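Local coordinates for protein DNA primase (Aquifex aeolicus, PDB 2AU3) that probably synthesises the short RNA primers on single-stranded DNA from which DNA polymerase starts during replication, at residues Y291-G296 against R343-S348; L257-E262 against E339-L344; S306-L311 against V318-L323; Y322-E325 against E331-K334. All blocks are in the same frame, centred on the assembly; numbering follows the deposited sequence.

Interaction 1: residues Y291-G296 against R343-S348; sequences YILYDG and RLINSS
Tyr291 and Ile345 bring the two backbones nearest each other, with 7.2 Å between their CA atoms, where strand 289-293 of the Toprim sheet passes the C-terminal end of helix 338-347. The helix lies on the face of the sheet to which Tyr291 and Leu293 turn, whereas Ile292 between them packs on helix 298-313. With CG beside the backbone N (chi1 -70°), the Tyr291 ring extends along the helix end and meets Ile345 obliquely. Its CD2 is 3.6 Å from Ile345 CG2, while CE2 comes to 3.1 Å from the backbone Ile345 O. Leu293 CD2 adds a looser methyl contact, 4.3 Å from Ile345 CD1. A tyrosine suits this border: the ring fills the apolar layer, and the hydroxyl is linked through a water to the backbone where the helix stops. There Leu344 O accepts Ser347 OG and Ser348 OG from opposite faces of its carbonyl plane. The strand itself leads to Asp295, a predicted magnesium ligand. That water, lying at the edge of the tyrosine ring and in its plane, accepts from Tyr291 OH at 2.7 Å and donates to Asn346 O at 2.6 Å and Ser348 O at 2.7 Å.

Interaction 2: residues L257-E262 against E339-L344; sequences LRLFSE and EELRRL
Leu259 lays its CD1 methyl against CD2 of Leu341, 3.8 Å away, and its CG is only slightly farther, 4.0 Å from the same Leu341 CD2. The side chains cross at about a right angle; one Leu341 methyl touches both CG and CD1 of Leu259. Leu341 reaches it by holding CG anti to its backbone N (chi1 178°), which carries its methyls toward helix 253-261. Leucine suits both places, being long enough to bridge the backbones where the CA atoms of Leu259 and Leu341 stand 9.3 Å apart. Ile333 of helix 329-336 also packs on Leu341, and Ile264 on Leu259, thickening the apolar layer. Helices 253-261 and 338-347 both cover the face of the Toprim sheet that carries Leu293, and the first of them follows closely after Glu251, a predicted magnesium ligand. At the exposed border of the contact, the extended Arg342 brings NH2 to 4.2 Å from Glu262 O, which lies at the guanidinium edge, near its plane; this is too long for a hydrogen bond, though the positive charge probably favours the carbonyl just past a helix end. One turn back, Arg258 NH1 donates to Glu262 OE2 at 2.9 Å with an angle of 158°, using the anti lone pair of that oxygen. The arginine is held further by a salt bridge from its NE to Asp330. Ser261 OG and Ser261 N both donate to Leu257 O, from opposite faces of its plane, the hydroxyl at 2.8 Å.

Interaction 3: residues S306-L311 against V318-L323; sequences SAIPLL and VYPVYL
Val318 fits its two methyls against Ile308 and Leu311, residues about one turn apart on helix 298-313. The contact is wholly apolar. Among the branched chains, Val318 CG1, anti to the backbone N (chi1 173°), comes to 3.9 Å from Ile308 CG1, while CG2 is 3.5 Å from Leu311 CB. Beta-branching suits the valine, for it offers a separate methyl to each helix residue. A second kind of contact involves a ring: Ile308 CD1 ends 4.1 Å from Pro320 CG, with the two side chains at about a right angle. Proline is well placed here, because strand 317-321 is outermost in the sheet and the neighbouring strand bonds to Tyr319 and Val321 instead. In the backbone, neither Pro309, which has no N-H, nor Leu310 N bonds to the preceding turn, and the helix kinks there; the bond from Leu311 N to Ala307 O restores the pattern. Ile292 of the adjacent strand touches Ile308, Leu311 and Val318 and adds to the buried layer. Helix and strand axes lie 9.8 Å apart at 161°, nearly antiparallel, as expected for the returning half of the beta-alpha-beta crossover of strand 289-293, helix 298-313 and strand 317-321 in the Toprim fold.

Interaction 4: residues Y322-E325 against E331-K334; sequences YLPE and EFIK
Phe332 is the centre of this contact, its ring reaching from helix 329-336 to Leu323 and Pro324 in the loop that follows strand 317-321. A chi1 of -170° turns the ring away from its own backbone N and at the loop, bridging the 7.6 Å between the CA atoms of Leu323 and Phe332. Leu323 contributes one methyl: CD2 lies obliquely to the ring, 3.7 Å from Phe332 CD1, and also 3.8 Å from Phe332 CB, so it touches the root of the aromatic side chain, near CB and CG. Pro324 meets the ring farther out, along CD1 and CE1. Its CD is 3.7 Å from Phe332 CD1, and its CG lies at the ring edge, in plane, 4.0 Å from Phe332 CE1. The proline also stiffens the loop, while a flat phenylalanine can serve two neighbours at once; Phe336 and Leu341 pack on it as well. The other Leu323 methyl is turned to the end of strand 289-293, and nearest side-chain atoms of Leu323 and Asp295 are about 5 Å apart. The contact thus fastens helix 329-336 to the loop leaving the outermost strand 317-321 of the Toprim sheet, close beside the predicted two-magnesium site, with Asp295 shared by both ions.

Overall arrangement
All four contacts belong to the Toprim region and the helices packed around it. Interactions 1 and 2 share helix 338-347 and have centres 10 Å apart; Leu293 joins them by touching Leu259 and Leu341. Interaction 3 lies on the opposite face of the sheet, with Ile292 linking it to interaction 1 through neighbouring strands 289-293 and 317-321. Interaction 4, centred about 9 Å from interaction 1, takes up the chain at Tyr322 and Leu323, where interaction 3 ends. Along the chain, interactions 3 and 4 are nested inside the loops closed by interactions 1 and 2, which end on the same helix. The sheet is thus covered by helices on both faces beside the predicted magnesium ligands.

Interaction 1: residues Y291-G296 against R343-S348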
loop_
_atom_site.group_PDB
_atom_site.type_symbol
_atom_site.label_atom_id
_atom_site.label_comp_id
_atom_site.label_asym_id
_atom_site.label_seq_id
_atom_site.Cartn_x
_atom_site.Cartn_y
_atom_site.Cartn_z
ATOM N N TYR A 291 4.242 16.019 -0.190
ATOM C CA TYR A 291 4.311 16.445 -1.570
ATOM C C TYR A 291 3.247 15.724 -2.391
ATOM O O TYR A 291 3.103 14.512 -2.304
ATOM C CB TYR A 291 5.707 16.110 -2.107
ATOM C CG TYR A 291 6.762 16.985 -1.503
ATOM C CD1 TYR A 291 7.097 16.890 -0.159
ATOM C CD2 TYR A 291 7.413 17.942 -2.283
ATOM C CE1 TYR A 291 8.087 17.722 0.393
ATOM C CE2 TYR A 291 8.377 18.742 -1.763
ATOM C CZ TYR A 291 8.704 18.651 -0.428
ATOM O OH TYR A 291 9.650 19.521 0.071
ATOM N N ILE A 292 2.469 16.467 -3.155
ATOM C CA ILE A 292 1.391 15.842 -3.912
ATOM C C ILE A 292 1.826 15.863 -5.370
ATOM O O ILE A 292 2.268 16.900 -5.885
ATOM C CB ILE A 292 0.049 16.584 -3.759
ATOM C CG1 ILE A 292 -0.247 16.933 -2.318
ATOM C CG2 ILE A 292 -1.124 15.767 -4.371
ATOM C CD1 ILE A 292 -1.380 17.929 -2.211
ATOM N N LEU A 293 1.719 14.707 -6.011
ATOM C CA LEU A 293 2.227 14.539 -7.353
ATOM C C LEU A 293 1.214 13.830 -8.182
ATOM O O LEU A 293 1.231 12.592 -8.280
ATOM C CB LEU A 293 3.533 13.731 -7.308
ATOM C CG LEU A 293 4.235 13.406 -8.634
ATOM C CD1 LEU A 293 4.893 14.624 -9.270
ATOM C CD2 LEU A 293 5.255 12.348 -8.385
ATOM N N TYR A 294 0.294 14.594 -8.760
ATOM C CA TYR A 294 -0.771 14.024 -9.546
ATOM C C TYR A 294 -0.448 14.303 -11.023
ATOM O O TYR A 294 0.550 14.959 -11.328
ATOM C CB TYR A 294 -2.114 14.633 -9.126
ATOM C CG TYR A 294 -2.693 14.117 -7.788
ATOM C CD1 TYR A 294 -1.975 13.237 -6.962
ATOM C CD2 TYR A 294 -3.955 14.530 -7.366
ATOM C CE1 TYR A 294 -2.518 12.784 -5.762
ATOM C CE2 TYR A 294 -4.510 14.071 -6.181
ATOM C CZ TYR A 294 -3.778 13.215 -5.378
ATOM O OH TYR A 294 -4.344 12.786 -4.213
ATOM N N ASP A 295 -1.247 13.766 -11.934
ATOM C CA ASP A 295 -1.003 13.961 -13.366
ATOM C C ASP A 295 -0.906 15.443 -13.763
ATOM O O ASP A 295 -1.612 16.296 -13.225
ATOM C CB ASP A 295 -2.102 13.279 -14.189
ATOM C CG ASP A 295 -2.065 11.775 -14.087
ATOM O OD1 ASP A 295 -1.011 11.215 -13.688
ATOM O OD2 ASP A 295 -3.056 11.060 -14.397
ATOM N N GLY A 296 -0.064 15.730 -14.749
ATOM C CA GLY A 296 0.086 17.075 -15.268
ATOM C C GLY A 296 -0.983 17.393 -16.302
ATOM O O GLY A 296 -0.693 17.654 -17.470
ATOM N N ARG A 343 14.492 15.759 -8.228
ATOM C CA ARG A 343 14.768 17.181 -8.245
ATOM C C ARG A 343 13.499 18.053 -8.377
ATOM O O ARG A 343 13.369 19.072 -7.681
ATOM C CB ARG A 343 15.817 17.519 -9.309
ATOM C CG ARG A 343 17.166 16.754 -9.103
ATOM C CD ARG A 343 17.937 17.160 -7.836
ATOM N NE ARG A 343 18.006 18.623 -7.685
ATOM C CZ ARG A 343 18.927 19.408 -8.247
ATOM N NH1 ARG A 343 19.885 18.889 -9.005
ATOM N NH2 ARG A 343 18.881 20.726 -8.058
ATOM N N LEU A 344 12.579 17.670 -9.265
ATOM C CA LEU A 344 11.305 18.403 -9.421
ATOM C C LEU A 344 10.564 18.480 -8.072
ATOM O O LEU A 344 10.039 19.536 -7.658
ATOM C CB LEU A 344 10.412 17.699 -10.445
ATOM C CG LEU A 344 9.093 18.456 -10.765
ATOM C CD1 LEU A 344 9.419 19.752 -11.505
ATOM C CD2 LEU A 344 8.154 17.604 -11.599
ATOM N N ILE A 345 10.508 17.333 -7.407
ATOM C CA ILE A 345 9.813 17.210 -6.152
ATOM C C ILE A 345 10.467 18.146 -5.126
ATOM O O ILE A 345 9.792 19.004 -4.537
ATOM C CB ILE A 345 9.803 15.729 -5.708
ATOM C CG1 ILE A 345 8.831 14.933 -6.587
ATOM C CG2 ILE A 345 9.439 15.598 -4.202
ATOM C CD1 ILE A 345 8.938 13.404 -6.434
ATOM N N ASN A 346 11.785 18.027 -4.973
ATOM C CA ASN A 346 12.535 18.933 -4.104
ATOM C C ASN A 346 12.410 20.444 -4.389
ATOM O O ASN A 346 12.309 21.263 -3.445
ATOM C CB ASN A 346 14.008 18.520 -4.040
ATOM C CG ASN A 346 14.787 19.301 -2.977
ATOM O OD1 ASN A 346 14.675 19.018 -1.781
ATOM N ND2 ASN A 346 15.574 20.297 -3.414
ATOM N N SER A 347 12.398 20.808 -5.672
ATOM C CA SER A 347 12.296 22.207 -6.105
ATOM C C SER A 347 10.898 22.819 -5.909
ATOM O O SER A 347 10.718 24.036 -6.057
ATOM C CB SER A 347 12.697 22.336 -7.581
ATOM O OG SER A 347 11.598 21.997 -8.450
ATOM N N SER A 348 9.916 21.968 -5.606
ATOM C CA SER A 348 8.532 22.393 -5.422
ATOM C C SER A 348 8.312 23.164 -4.109
ATOM O O SER A 348 8.596 22.653 -3.028
ATOM C CB SER A 348 7.602 21.181 -5.498
ATOM O OG SER A 348 7.646 20.589 -6.787
HETATM O O HOH W 1 10.490 21.452 -1.613
#

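Interaction 2: residues L257-E262 against E339-L344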
loop_
_atom_site.group_PDB
_atom_site.type_symbol
_atom_site.label_atom_id
_atom_site.label_comp_id
_atom_site.label_asym_id
_atom_site.label_seq_id
_atom_site.Cartn_x
_atom_site.Cartn_y
_atom_site.Cartn_z
ATOM N N LEU A 257 3.880 2.129 -7.702
ATOM C CA LEU A 257 4.745 1.011 -8.027
ATOM C C LEU A 257 5.900 1.463 -8.900
ATOM O O LEU A 257 7.022 0.968 -8.746
ATOM C CB LEU A 257 3.955 -0.081 -8.712
ATOM C CG LEU A 257 2.935 -0.730 -7.788
ATOM C CD1 LEU A 257 2.135 -1.754 -8.549
ATOM C CD2 LEU A 257 3.683 -1.357 -6.627
ATOM N N ARG A 258 5.626 2.426 -9.783
ATOM C CA ARG A 258 6.637 3.017 -10.646
ATOM C C ARG A 258 7.665 3.814 -9.868
ATOM O O ARG A 258 8.852 3.659 -10.099
ATOM C CB ARG A 258 5.994 3.935 -11.695
ATOM C CG ARG A 258 5.382 3.184 -12.859
ATOM C CD ARG A 258 6.409 2.494 -13.754
ATOM N NE ARG A 258 7.055 3.480 -14.610
ATOM C CZ ARG A 258 8.366 3.678 -14.690
ATOM N NH1 ARG A 258 9.212 2.957 -13.984
ATOM N NH2 ARG A 258 8.833 4.603 -15.490
ATOM N N LEU A 259 7.214 4.705 -8.984
ATOM C CA LEU A 259 8.165 5.484 -8.165
ATOM C C LEU A 259 9.042 4.558 -7.310
ATOM O O LEU A 259 10.282 4.703 -7.257
ATOM C CB LEU A 259 7.413 6.525 -7.311
ATOM C CG LEU A 259 7.367 7.970 -7.850
ATOM C CD1 LEU A 259 6.570 8.067 -9.147
ATOM C CD2 LEU A 259 6.741 8.883 -6.773
ATOM N N PHE A 260 8.416 3.548 -6.694
ATOM C CA PHE A 260 9.160 2.530 -5.918
ATOM C C PHE A 260 10.158 1.763 -6.816
ATOM O O PHE A 260 11.267 1.449 -6.383
ATOM C CB PHE A 260 8.207 1.510 -5.307
ATOM C CG PHE A 260 8.192 1.511 -3.832
ATOM C CD1 PHE A 260 7.302 2.329 -3.148
ATOM C CD2 PHE A 260 9.064 0.719 -3.118
ATOM C CE1 PHE A 260 7.306 2.337 -1.767
ATOM C CE2 PHE A 260 9.056 0.719 -1.740
ATOM C CZ PHE A 260 8.166 1.528 -1.073
ATOM N N SER A 261 9.757 1.459 -8.044
ATOM C CA SER A 261 10.666 0.859 -9.035
ATOM C C SER A 261 11.885 1.726 -9.287
ATOM O O SER A 261 12.952 1.228 -9.652
ATOM C CB SER A 261 9.929 0.580 -10.350
ATOM O OG SER A 261 8.934 -0.429 -10.175
ATOM N N GLU A 262 11.746 3.029 -9.084
ATOM C CA GLU A 262 12.841 3.940 -9.367
ATOM C C GLU A 262 13.557 4.351 -8.083
ATOM O O GLU A 262 14.350 5.290 -8.084
ATOM C CB GLU A 262 12.309 5.175 -10.114
ATOM C CG GLU A 262 11.599 4.869 -11.438
ATOM C CD GLU A 262 12.514 4.284 -12.513
ATOM O OE1 GLU A 262 13.743 4.406 -12.376
ATOM O OE2 GLU A 262 11.993 3.688 -13.498
ATOM N N GLU A 339 16.029 10.743 -11.434
ATOM C CA GLU A 339 16.709 11.753 -10.636
ATOM C C GLU A 339 16.098 13.134 -10.873
ATOM O O GLU A 339 15.937 13.919 -9.938
ATOM C CB GLU A 339 18.223 11.732 -10.887
ATOM C CG GLU A 339 19.011 12.669 -9.965
ATOM C CD GLU A 339 18.690 12.479 -8.481
ATOM O OE1 GLU A 339 18.690 11.309 -7.991
ATOM O OE2 GLU A 339 18.439 13.503 -7.810
ATOM N N GLU A 340 15.730 13.426 -12.122
ATOM C CA GLU A 340 15.020 14.662 -12.403
ATOM C C GLU A 340 13.681 14.730 -11.669
ATOM O O GLU A 340 13.288 15.792 -11.242
ATOM C CB GLU A 340 14.814 14.866 -13.901
ATOM C CG GLU A 340 14.479 16.310 -14.299
ATOM C CD GLU A 340 15.372 17.348 -13.620
ATOM O OE1 GLU A 340 16.584 17.112 -13.467
ATOM O OE2 GLU A 340 14.859 18.403 -13.225
ATOM N N LEU A 341 12.975 13.603 -11.521
ATOM C CA LEU A 341 11.729 13.643 -10.756
ATOM C C LEU A 341 12.005 13.992 -9.281
ATOM O O LEU A 341 11.294 14.791 -8.684
ATOM C CB LEU A 341 10.944 12.334 -10.875
ATOM C CG LEU A 341 9.659 12.282 -10.063
ATOM C CD1 LEU A 341 8.708 13.428 -10.490
ATOM C CD2 LEU A 341 8.936 10.894 -10.147
ATOM N N ARG A 342 13.049 13.404 -8.714
ATOM C CA ARG A 342 13.476 13.736 -7.352
ATOM C C ARG A 342 13.768 15.229 -7.240
ATOM O O ARG A 342 13.319 15.900 -6.284
ATOM C CB ARG A 342 14.723 12.945 -6.968
ATOM C CG ARG A 342 14.480 11.573 -6.398
ATOM C CD ARG A 342 15.670 11.004 -5.605
ATOM N NE ARG A 342 15.678 9.548 -5.669
ATOM C CZ ARG A 342 16.505 8.752 -4.988
ATOM N NH1 ARG A 342 17.409 9.258 -4.147
ATOM N NH2 ARG A 342 16.416 7.435 -5.141
ATOM N N ARG A 343 14.492 15.759 -8.228
ATOM C CA ARG A 343 14.768 17.181 -8.245
ATOM C C ARG A 343 13.499 18.053 -8.377
ATOM O O ARG A 343 13.369 19.072 -7.681
ATOM C CB ARG A 343 15.817 17.519 -9.309
ATOM C CG ARG A 343 17.166 16.754 -9.103
ATOM C CD ARG A 343 17.937 17.160 -7.836
ATOM N NE ARG A 343 18.006 18.623 -7.685
ATOM C CZ ARG A 343 18.927 19.408 -8.247
ATOM N NH1 ARG A 343 19.885 18.889 -9.005
ATOM N NH2 ARG A 343 18.881 20.726 -8.058
ATOM N N LEU A 344 12.579 17.670 -9.265
ATOM C CA LEU A 344 11.305 18.403 -9.421
ATOM C C LEU A 344 10.564 18.480 -8.072
ATOM O O LEU A 344 10.039 19.536 -7.658
ATOM C CB LEU A 344 10.412 17.699 -10.445
ATOM C CG LEU A 344 9.093 18.456 -10.765
ATOM C CD1 LEU A 344 9.419 19.752 -11.505
ATOM C CD2 LEU A 344 8.154 17.604 -11.599
#

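Interaction 3: residues S306-L311 against V318-L323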
loop_
_atom_site.group_PDB
_atom_site.type_symbol
_atom_site.label_atom_id
_atom_site.label_comp_id
_atom_site.label_asym_id
_atom_site.label_seq_id
_atom_site.Cartn_x
_atom_site.Cartn_y
_atom_site.Cartn_z
ATOM N N SER A 306 -8.699 19.490 -4.709
ATOM C CA SER A 306 -9.645 18.813 -3.813
ATOM C C SER A 306 -8.982 18.142 -2.609
ATOM O O SER A 306 -9.581 18.037 -1.531
ATOM C CB SER A 306 -10.483 17.791 -4.588
ATOM O OG SER A 306 -11.098 18.424 -5.700
ATOM N N ALA A 307 -7.763 17.648 -2.785
ATOM C CA ALA A 307 -7.113 16.871 -1.708
ATOM C C ALA A 307 -6.425 17.764 -0.668
ATOM O O ALA A 307 -6.295 17.399 0.502
ATOM C CB ALA A 307 -6.115 15.861 -2.309
ATOM N N ILE A 308 -5.992 18.940 -1.103
ATOM C CA ILE A 308 -5.201 19.850 -0.269
ATOM C C ILE A 308 -5.888 20.262 1.047
ATOM O O ILE A 308 -5.271 20.194 2.097
ATOM C CB ILE A 308 -4.777 21.108 -1.102
ATOM C CG1 ILE A 308 -3.658 20.750 -2.070
ATOM C CG2 ILE A 308 -4.337 22.213 -0.192
ATOM C CD1 ILE A 308 -3.317 21.830 -3.143
ATOM N N PRO A 309 -7.161 20.676 1.017
ATOM C CA PRO A 309 -7.858 21.011 2.259
ATOM C C PRO A 309 -7.952 19.822 3.230
ATOM O O PRO A 309 -7.951 20.030 4.433
ATOM C CB PRO A 309 -9.249 21.400 1.763
ATOM C CG PRO A 309 -8.978 21.911 0.367
ATOM C CD PRO A 309 -8.031 20.893 -0.156
ATOM N N LEU A 310 -8.063 18.605 2.712
ATOM C CA LEU A 310 -8.072 17.442 3.621
ATOM C C LEU A 310 -6.725 17.305 4.320
ATOM O O LEU A 310 -6.676 17.008 5.517
ATOM C CB LEU A 310 -8.405 16.132 2.896
ATOM C CG LEU A 310 -9.534 16.157 1.856
ATOM C CD1 LEU A 310 -9.625 14.785 1.214
ATOM C CD2 LEU A 310 -10.868 16.569 2.469
ATOM N N LEU A 311 -5.648 17.545 3.579
ATOM C CA LEU A 311 -4.300 17.490 4.159
ATOM C C LEU A 311 -4.083 18.634 5.170
ATOM O O LEU A 311 -3.577 18.402 6.286
ATOM C CB LEU A 311 -3.225 17.477 3.056
ATOM C CG LEU A 311 -3.284 16.220 2.162
ATOM C CD1 LEU A 311 -2.379 16.368 0.980
ATOM C CD2 LEU A 311 -2.895 14.970 2.970
ATOM N N VAL A 318 1.673 21.243 2.918
ATOM C CA VAL A 318 1.466 20.672 1.596
ATOM C C VAL A 318 2.379 21.361 0.594
ATOM O O VAL A 318 2.510 22.594 0.618
ATOM C CB VAL A 318 -0.007 20.820 1.178
ATOM C CG1 VAL A 318 -0.197 20.387 -0.237
ATOM C CG2 VAL A 318 -0.926 19.998 2.113
ATOM N N TYR A 319 3.017 20.548 -0.258
ATOM C CA TYR A 319 3.890 20.987 -1.351
ATOM C C TYR A 319 3.440 20.373 -2.680
ATOM O O TYR A 319 3.838 19.247 -3.019
ATOM C CB TYR A 319 5.302 20.500 -1.098
ATOM C CG TYR A 319 5.958 21.066 0.126
ATOM C CD1 TYR A 319 7.003 21.972 0.010
ATOM C CD2 TYR A 319 5.529 20.706 1.400
ATOM C CE1 TYR A 319 7.627 22.497 1.132
ATOM C CE2 TYR A 319 6.154 21.198 2.525
ATOM C CZ TYR A 319 7.194 22.104 2.384
ATOM O OH TYR A 319 7.784 22.646 3.495
ATOM N N PRO A 320 2.589 21.085 -3.421
ATOM C CA PRO A 320 2.158 20.616 -4.738
ATOM C C PRO A 320 3.322 20.496 -5.719
ATOM O O PRO A 320 4.160 21.378 -5.850
ATOM C CB PRO A 320 1.183 21.717 -5.200
ATOM C CG PRO A 320 0.682 22.309 -3.888
ATOM C CD PRO A 320 1.950 22.369 -3.047
ATOM N N VAL A 321 3.348 19.392 -6.444
ATOM C CA VAL A 321 4.416 19.192 -7.406
ATOM C C VAL A 321 3.704 19.174 -8.727
ATOM O O VAL A 321 2.803 18.360 -8.931
ATOM C CB VAL A 321 5.155 17.857 -7.186
ATOM C CG1 VAL A 321 6.336 17.687 -8.179
ATOM C CG2 VAL A 321 5.662 17.755 -5.718
ATOM N N TYR A 322 4.098 20.101 -9.588
ATOM C CA TYR A 322 3.498 20.280 -10.900
ATOM C C TYR A 322 4.333 19.617 -11.967
ATOM O O TYR A 322 5.405 20.118 -12.330
ATOM C CB TYR A 322 3.388 21.774 -11.217
ATOM C CG TYR A 322 2.534 22.500 -10.204
ATOM C CD1 TYR A 322 1.162 22.274 -10.141
ATOM C CD2 TYR A 322 3.106 23.351 -9.263
ATOM C CE1 TYR A 322 0.354 22.942 -9.172
ATOM C CE2 TYR A 322 2.316 24.012 -8.301
ATOM C CZ TYR A 322 0.949 23.796 -8.262
ATOM O OH TYR A 322 0.175 24.437 -7.301
ATOM N N LEU A 323 3.842 18.492 -12.453
ATOM C CA LEU A 323 4.334 17.898 -13.691
ATOM C C LEU A 323 3.956 18.766 -14.890
ATOM O O LEU A 323 2.876 19.384 -14.905
ATOM C CB LEU A 323 3.732 16.516 -13.864
ATOM C CG LEU A 323 4.240 15.460 -12.881
ATOM C CD1 LEU A 323 3.403 14.209 -13.022
ATOM C CD2 LEU A 323 5.706 15.179 -13.149
#

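Interaction 4: residues Y322-E325 against E331-K334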
loop_
_atom_site.group_PDB
_atom_site.type_symbol
_atom_site.label_atom_id
_atom_site.label_comp_id
_atom_site.label_asym_id
_atom_site.label_seq_id
_atom_site.Cartn_x
_atom_site.Cartn_y
_atom_site.Cartn_z
ATOM N N TYR A 322 4.098 20.101 -9.588
ATOM C CA TYR A 322 3.498 20.280 -10.900
ATOM C C TYR A 322 4.333 19.617 -11.967
ATOM O O TYR A 322 5.405 20.118 -12.330
ATOM C CB TYR A 322 3.388 21.774 -11.217
ATOM C CG TYR A 322 2.534 22.500 -10.204
ATOM C CD1 TYR A 322 1.162 22.274 -10.141
ATOM C CD2 TYR A 322 3.106 23.351 -9.263
ATOM C CE1 TYR A 322 0.354 22.942 -9.172
ATOM C CE2 TYR A 322 2.316 24.012 -8.301
ATOM C CZ TYR A 322 0.949 23.796 -8.262
ATOM O OH TYR A 322 0.175 24.437 -7.301
ATOM N N LEU A 323 3.842 18.492 -12.453
ATOM C CA LEU A 323 4.334 17.898 -13.691
ATOM C C LEU A 323 3.956 18.766 -14.890
ATOM O O LEU A 323 2.876 19.384 -14.905
ATOM C CB LEU A 323 3.732 16.516 -13.864
ATOM C CG LEU A 323 4.240 15.460 -12.881
ATOM C CD1 LEU A 323 3.403 14.209 -13.022
ATOM C CD2 LEU A 323 5.706 15.179 -13.149
ATOM N N PRO A 324 4.810 18.790 -15.909
ATOM C CA PRO A 324 4.487 19.528 -17.141
ATOM C C PRO A 324 3.271 18.925 -17.853
ATOM O O PRO A 324 2.985 17.726 -17.717
ATOM C CB PRO A 324 5.760 19.395 -17.980
ATOM C CG PRO A 324 6.448 18.221 -17.444
ATOM C CD PRO A 324 6.134 18.136 -15.986
ATOM N N GLU A 325 2.559 19.776 -18.597
ATOM C CA GLU A 325 1.295 19.409 -19.224
ATOM C C GLU A 325 1.441 18.149 -19.997
ATOM O O GLU A 325 2.359 18.019 -20.798
ATOM C CB GLU A 325 0.796 20.512 -20.171
ATOM C CG GLU A 325 -0.540 20.179 -20.818
ATOM C CD GLU A 325 -1.670 20.128 -19.795
ATOM O OE1 GLU A 325 -1.606 20.872 -18.801
ATOM O OE2 GLU A 325 -2.626 19.346 -19.984
ATOM N N GLU A 331 5.474 8.730 -17.434
ATOM C CA GLU A 331 6.006 9.359 -18.652
ATOM C C GLU A 331 7.102 10.362 -18.340
ATOM O O GLU A 331 8.086 10.469 -19.077
ATOM C CB GLU A 331 4.873 10.039 -19.440
ATOM C CG GLU A 331 3.844 9.062 -20.026
ATOM C CD GLU A 331 4.386 8.208 -21.172
ATOM O OE1 GLU A 331 5.599 8.312 -21.513
ATOM O OE2 GLU A 331 3.596 7.394 -21.727
ATOM N N PHE A 332 6.920 11.123 -17.257
ATOM C CA PHE A 332 7.986 12.020 -16.800
ATOM C C PHE A 332 9.288 11.259 -16.515
ATOM O O PHE A 332 10.365 11.629 -17.000
ATOM C CB PHE A 332 7.569 12.852 -15.582
ATOM C CG PHE A 332 8.563 13.942 -15.249
ATOM C CD1 PHE A 332 8.396 15.229 -15.732
ATOM C CD2 PHE A 332 9.699 13.655 -14.517
ATOM C CE1 PHE A 332 9.322 16.222 -15.443
ATOM C CE2 PHE A 332 10.628 14.618 -14.239
ATOM C CZ PHE A 332 10.443 15.916 -14.689
ATOM N N ILE A 333 9.183 10.180 -15.750
ATOM C CA ILE A 333 10.361 9.354 -15.450
ATOM C C ILE A 333 10.961 8.773 -16.706
ATOM O O ILE A 333 12.199 8.786 -16.867
ATOM C CB ILE A 333 10.015 8.198 -14.479
ATOM C CG1 ILE A 333 9.774 8.735 -13.071
ATOM C CG2 ILE A 333 11.170 7.146 -14.450
ATOM C CD1 ILE A 333 8.967 7.726 -12.176
ATOM N N LYS A 334 10.120 8.281 -17.627
ATOM C CA LYS A 334 10.684 7.694 -18.855
ATOM C C LYS A 334 11.500 8.698 -19.671
ATOM O O LYS A 334 12.551 8.348 -20.204
ATOM C CB LYS A 334 9.623 7.021 -19.717
ATOM C CG LYS A 334 9.230 5.602 -19.187
ATOM C CD LYS A 334 8.343 4.804 -20.143
ATOM C CE LYS A 334 7.106 5.560 -20.572
ATOM N NZ LYS A 334 6.069 5.572 -19.497
#